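Local atomic coordinates of methyltransferase 1 (Methanosarcina barkeri, PDB entry 2I2X), a protein that transfers the methyl group of methanol to the cob(I)amide carried by its partner protein MtaC, a zinc-dependent step of methanogenesis. Residues Gly266-Tyr271 / Ser311-Glu316; Gly288-Cys293 / Ala334-Leu339. One frame throughout, in Å; residues are numbered along the deposited sequence.

Both contacts are buried, yet they lie at different depths in the TIM-barrel chain. Interaction 1, centred about 7 Å from the chain centre, ties together two loops of the metal centre; its chemistry is that of carboxylates, a thiolate, a lysine and two metal ions. Interaction 2 sits farther out, centred about 16 Å from the chain centre, and joins the loop after strand 285-287 to helix 325-345 through one hydroxyl-carboxylate bond, adding reciprocal salt bridges with the second subunit. The centres of the two contacts are about 11 Å apart, and they touch, the CB of Asn312 packing 3.2 Å from the backbone O of Thr290. In sequence their segments alternate, and both reach the second subunit.

Interaction 1: residues Gly266-Tyr271 / Ser311-Glu316; sequences GKDCGY and SNESVE. With ZN (zinc ion), chain Q; K (potassium ion), chain S.
Asp268 and Ser311 meet because CG of the aspartate is wedged between its backbone N and carbonyl carbon (chi1 55°), while the serine OG is turned away from its own N (chi1 162°). Both loops belong to the metal centre of the TIM barrel, with 311-316 running on from strand 309-311. The Ser311 OG donates to the anti lone pair of Asp268 OD2 at 2.7 Å and in turn accepts from Glu313 N, forming an ST turn. The other oxygen, Asp268 OD1, takes a weak hydrogen bond from Cys269 N and forms a salt bridge with Lys267 NZ whose hydrogen bond is also weak, so both ends of the carboxylate are engaged. An asparagine in place of Asp268 would probably deprive Lys267 of this charge partner and could turn an N-H toward Ser311 OG, disturbing that bond. Glu313 reaches in across Asp268 at roughly a right angle, its OE2 only 3.3 Å from Asp268 OD2, a close approach of like charges that the nearby lysine and potassium ion probably ease. Close by, Cys269 SG binds the zinc ion at 2.4 Å, alongside Glu164 and Cys220, and Glu313 OE1 shares the potassium ion with Glu86 and Glu164. Water 1 bridges the two loops, 2.9 Å from Asp268 OD2 and 2.6 Å from the backbone O of Glu313.

Interaction 2: residues Gly288-Cys293 / Ala334-Leu339; sequences GKTSTC and AYDCAL
Lys289 comes first along the loop and sends an extended side chain past Asp336, its CE passing 4.0 Å from Asp336 OD1. Within the chain the two charges are near but not paired, Lys289 NZ lying 4.5 Å from Asp336 OD1. The ammonium group of Lys289 is instead paired with Asp336 of the second subunit, and Asp336 OD1 of this chain receives Lys289 of that subunit, so the exchange is reciprocal and two lysines and two aspartates gather at the interface. Such a cluster would be expected to keep both carboxylates ionised.

Thr290 follows and makes the direct bond. Its OG1 lies beside its own backbone N (chi1 -49°), which points the hydroxyl at the helix, and it donates to Asp336 OD2 over 2.6 Å. The two side chains approach from opposite directions, and the hydroxyl meets the oxygen nearly end-on to its C-O bond. CG2 of the threonine stays farther off, 3.9 Å from the same OD2. That oxygen also accepts from NE1 of Trp310, on strand 309-311, and is therefore gripped by two donors, while OD1 forms the salt bridge with Lys289 of the second subunit.

Ser291 turns back on the loop itself. Its OG and its backbone N both bond to the O of Gly288, at 2.8 Å each, and the hydroxyl arrives in the carbonyl plane, on a lone pair. This double grip closes a short turn, within which Lys289 and Thr290 direct their side chains toward the helix.

The arrangement joins the loop leaving one parallel TIM-barrel strand, 285-287, to helix 325-345, which comes after the neighbouring strand 309-311 and a short antiparallel pair, 319-320 with 323-324, at the contact between the two MtaB subunits of the heterotetramer.

Interaction 1: residues Gly266-Tyr271 / Ser311-Glu316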
loop_
_atom_site.group_PDB
_atom_site.type_symbol
_atom_site.label_atom_id
_atom_site.label_comp_id
_atom_site.label_asym_id
_atom_site.label_seq_id
_atom_site.Cartn_x
_atom_site.Cartn_y
_atom_site.Cartn_z
ATOM N N GLY A 266 1.683 23.748 -2.032
ATOM C CA GLY A 266 3.034 23.296 -1.745
ATOM C C GLY A 266 3.183 21.795 -1.863
ATOM O O GLY A 266 2.222 21.049 -1.727
ATOM N N LYS A 267 4.402 21.353 -2.103
ATOM C CA LYS A 267 4.747 19.937 -2.145
ATOM C C LYS A 267 4.415 19.152 -0.915
ATOM O O LYS A 267 4.651 19.585 0.197
ATOM C CB LYS A 267 6.243 19.768 -2.397
ATOM C CG LYS A 267 6.609 19.886 -3.865
ATOM C CD LYS A 267 6.455 18.550 -4.521
ATOM C CE LYS A 267 7.551 17.619 -4.066
ATOM N NZ LYS A 267 7.191 16.244 -4.453
ATOM N N ASP A 268 3.929 17.941 -1.173
ATOM C CA ASP A 268 3.504 16.968 -0.173
ATOM C C ASP A 268 4.489 16.721 0.964
ATOM O O ASP A 268 4.098 16.666 2.127
ATOM C CB ASP A 268 3.153 15.649 -0.873
ATOM C CG ASP A 268 4.281 15.124 -1.741
ATOM O OD1 ASP A 268 5.353 15.774 -1.818
ATOM O OD2 ASP A 268 4.111 14.045 -2.340
ATOM N N CYS A 269 5.759 16.561 0.641
ATOM C CA CYS A 269 6.747 16.242 1.672
ATOM C C CYS A 269 7.155 17.464 2.511
ATOM O O CYS A 269 7.991 17.354 3.433
ATOM C CB CYS A 269 7.974 15.549 1.073
ATOM S SG CYS A 269 8.815 16.491 -0.221
ATOM N N GLY A 270 6.533 18.597 2.212
ATOM C CA GLY A 270 6.672 19.815 3.022
ATOM C C GLY A 270 5.802 19.729 4.265
ATOM O O GLY A 270 4.764 20.386 4.365
ATOM N N TYR A 271 6.210 18.924 5.241
ATOM C CA TYR A 271 5.445 18.864 6.459
ATOM C C TYR A 271 5.304 20.220 7.134
ATOM O O TYR A 271 4.332 20.447 7.860
ATOM C CB TYR A 271 6.099 17.898 7.407
ATOM C CG TYR A 271 5.922 16.428 7.062
ATOM C CD1 TYR A 271 6.755 15.810 6.146
ATOM C CD2 TYR A 271 4.958 15.646 7.713
ATOM C CE1 TYR A 271 6.643 14.465 5.871
ATOM C CE2 TYR A 271 4.824 14.299 7.429
ATOM C CZ TYR A 271 5.681 13.706 6.506
ATOM O OH TYR A 271 5.600 12.346 6.213
ATOM N N SER A 311 -1.304 13.146 -0.318
ATOM C CA SER A 311 -0.393 12.369 -1.126
ATOM C C SER A 311 0.181 11.080 -0.462
ATOM O O SER A 311 0.233 10.979 0.761
ATOM C CB SER A 311 0.738 13.301 -1.550
ATOM O OG SER A 311 1.884 12.580 -1.979
ATOM N N ASN A 312 0.625 10.132 -1.297
ATOM C CA ASN A 312 1.295 8.891 -0.853
ATOM C C ASN A 312 2.803 8.982 -0.986
ATOM O O ASN A 312 3.511 7.975 -0.805
ATOM C CB ASN A 312 0.843 7.696 -1.714
ATOM C CG ASN A 312 1.337 7.820 -3.141
ATOM O OD1 ASN A 312 1.097 8.836 -3.776
ATOM N ND2 ASN A 312 2.069 6.811 -3.638
ATOM N N GLU A 313 3.281 10.181 -1.361
ATOM C CA GLU A 313 4.707 10.545 -1.417
ATOM C C GLU A 313 5.397 9.891 -2.597
ATOM O O GLU A 313 5.866 10.565 -3.506
ATOM C CB GLU A 313 5.424 10.237 -0.097
ATOM C CG GLU A 313 6.940 10.421 -0.112
ATOM C CD GLU A 313 7.402 11.832 -0.510
ATOM O OE1 GLU A 313 8.614 11.975 -0.799
ATOM O OE2 GLU A 313 6.581 12.792 -0.533
ATOM N N SER A 314 5.439 8.565 -2.590
ATOM C CA SER A 314 6.026 7.817 -3.678
ATOM C C SER A 314 5.889 6.309 -3.471
ATOM O O SER A 314 5.890 5.815 -2.338
ATOM C CB SER A 314 7.500 8.153 -3.810
ATOM O OG SER A 314 7.920 7.738 -5.095
ATOM N N VAL A 315 5.799 5.588 -4.578
ATOM C CA VAL A 315 5.815 4.144 -4.569
ATOM C C VAL A 315 6.308 3.705 -5.945
ATOM O O VAL A 315 6.029 4.375 -6.957
ATOM C CB VAL A 315 4.393 3.586 -4.309
ATOM C CG1 VAL A 315 3.417 3.957 -5.481
ATOM C CG2 VAL A 315 4.413 2.057 -4.010
ATOM N N GLU A 316 7.036 2.588 -5.992
ATOM C CA GLU A 316 7.424 2.004 -7.275
ATOM C C GLU A 316 6.209 1.493 -8.029
ATOM O O GLU A 316 5.327 0.894 -7.443
ATOM C CB GLU A 316 8.412 0.855 -7.107
ATOM C CG GLU A 316 8.864 0.323 -8.461
ATOM C CD GLU A 316 9.760 -0.849 -8.342
ATOM O OE1 GLU A 316 10.965 -0.676 -8.647
ATOM O OE2 GLU A 316 9.261 -1.935 -7.915
HETATM ZN ZN ZN Q . 10.690 15.164 -0.888
HETATM K K K S . 9.903 13.612 -3.171
HETATM O O HOH W 1 6.359 13.136 -3.874
#

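Interaction 2: residues Gly288-Cys293 / Ala334-Leu339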
loop_
_atom_site.group_PDB
_atom_site.type_symbol
_atom_site.label_atom_id
_atom_site.label_comp_id
_atom_site.label_asym_id
_atom_site.label_seq_id
_atom_site.Cartn_x
_atom_site.Cartn_y
_atom_site.Cartn_z
ATOM N N GLY A 288 1.014 11.531 5.048
ATOM C CA GLY A 288 1.173 10.921 6.348
ATOM C C GLY A 288 0.854 9.446 6.308
ATOM O O GLY A 288 1.504 8.672 5.615
ATOM N N LYS A 289 -0.190 9.066 7.021
ATOM C CA LYS A 289 -0.544 7.656 7.157
ATOM C C LYS A 289 -0.659 6.892 5.827
ATOM O O LYS A 289 -0.439 5.673 5.811
ATOM C CB LYS A 289 -1.829 7.510 7.970
ATOM C CG LYS A 289 -3.095 7.822 7.221
ATOM C CD LYS A 289 -4.260 7.278 7.979
ATOM C CE LYS A 289 -5.558 7.976 7.634
ATOM N NZ LYS A 289 -6.614 7.596 8.649
ATOM N N THR A 290 -1.036 7.594 4.750
ATOM C CA THR A 290 -1.220 6.994 3.443
ATOM C C THR A 290 -0.031 7.272 2.502
ATOM O O THR A 290 -0.146 7.191 1.264
ATOM C CB THR A 290 -2.564 7.382 2.817
ATOM O OG1 THR A 290 -3.598 7.181 3.780
ATOM C CG2 THR A 290 -2.890 6.485 1.582
ATOM N N SER A 291 1.124 7.566 3.097
ATOM C CA SER A 291 2.385 7.631 2.323
ATOM C C SER A 291 3.390 6.607 2.860
ATOM O O SER A 291 4.586 6.704 2.575
ATOM C CB SER A 291 2.987 9.057 2.308
ATOM O OG SER A 291 3.309 9.482 3.631
ATOM N N THR A 292 2.911 5.630 3.618
ATOM C CA THR A 292 3.808 4.625 4.218
ATOM C C THR A 292 4.557 3.764 3.197
ATOM O O THR A 292 5.576 3.163 3.541
ATOM C CB THR A 292 3.060 3.688 5.210
ATOM O OG1 THR A 292 1.894 3.140 4.561
ATOM C CG2 THR A 292 2.654 4.453 6.477
ATOM N N CYS A 293 4.043 3.673 1.967
ATOM C CA CYS A 293 4.774 3.055 0.848
ATOM C C CYS A 293 6.143 3.704 0.613
ATOM O O CYS A 293 7.101 3.055 0.145
ATOM C CB CYS A 293 3.952 3.145 -0.441
ATOM S SG CYS A 293 3.046 4.722 -0.638
ATOM N N ALA A 334 -7.940 8.661 -2.212
ATOM C CA ALA A 334 -9.227 9.227 -2.591
ATOM C C ALA A 334 -10.295 8.972 -1.527
ATOM O O ALA A 334 -11.183 9.805 -1.311
ATOM C CB ALA A 334 -9.672 8.707 -3.936
ATOM N N TYR A 335 -10.208 7.835 -0.853
ATOM C CA TYR A 335 -11.167 7.558 0.190
ATOM C C TYR A 335 -10.903 8.443 1.412
ATOM O O TYR A 335 -11.839 8.929 2.043
ATOM C CB TYR A 335 -11.126 6.070 0.557
ATOM C CG TYR A 335 -12.128 5.190 -0.168
ATOM C CD1 TYR A 335 -13.503 5.453 -0.097
ATOM C CD2 TYR A 335 -11.711 4.076 -0.888
ATOM C CE1 TYR A 335 -14.434 4.646 -0.734
ATOM C CE2 TYR A 335 -12.636 3.260 -1.538
ATOM C CZ TYR A 335 -14.002 3.552 -1.467
ATOM O OH TYR A 335 -14.934 2.711 -2.080
ATOM N N ASP A 336 -9.623 8.651 1.749
ATOM C CA ASP A 336 -9.254 9.563 2.840
ATOM C C ASP A 336 -9.847 10.918 2.516
ATOM O O ASP A 336 -10.391 11.574 3.395
ATOM C CB ASP A 336 -7.730 9.695 3.012
ATOM C CG ASP A 336 -7.092 8.459 3.605
ATOM O OD1 ASP A 336 -7.788 7.710 4.304
ATOM O OD2 ASP A 336 -5.893 8.213 3.355
ATOM N N CYS A 337 -9.755 11.329 1.250
ATOM C CA CYS A 337 -10.346 12.593 0.852
ATOM C C CYS A 337 -11.861 12.563 0.984
ATOM O O CYS A 337 -12.457 13.548 1.431
ATOM C CB CYS A 337 -9.898 13.035 -0.548
ATOM S SG CYS A 337 -8.099 13.568 -0.649
ATOM N N ALA A 338 -12.495 11.442 0.639
ATOM C CA ALA A 338 -13.951 11.390 0.663
ATOM C C ALA A 338 -14.519 11.613 2.092
ATOM O O ALA A 338 -15.549 12.281 2.272
ATOM C CB ALA A 338 -14.487 10.090 0.014
ATOM N N LEU A 339 -13.804 11.116 3.089
ATOM C CA LEU A 339 -14.151 11.286 4.500
ATOM C C LEU A 339 -14.083 12.752 4.850
ATOM O O LEU A 339 -15.012 13.343 5.450
ATOM C CB LEU A 339 -13.177 10.482 5.391
ATOM C CG LEU A 339 -13.493 10.515 6.888
ATOM C CD1 LEU A 339 -14.851 9.823 7.175
ATOM C CD2 LEU A 339 -12.334 9.932 7.751
#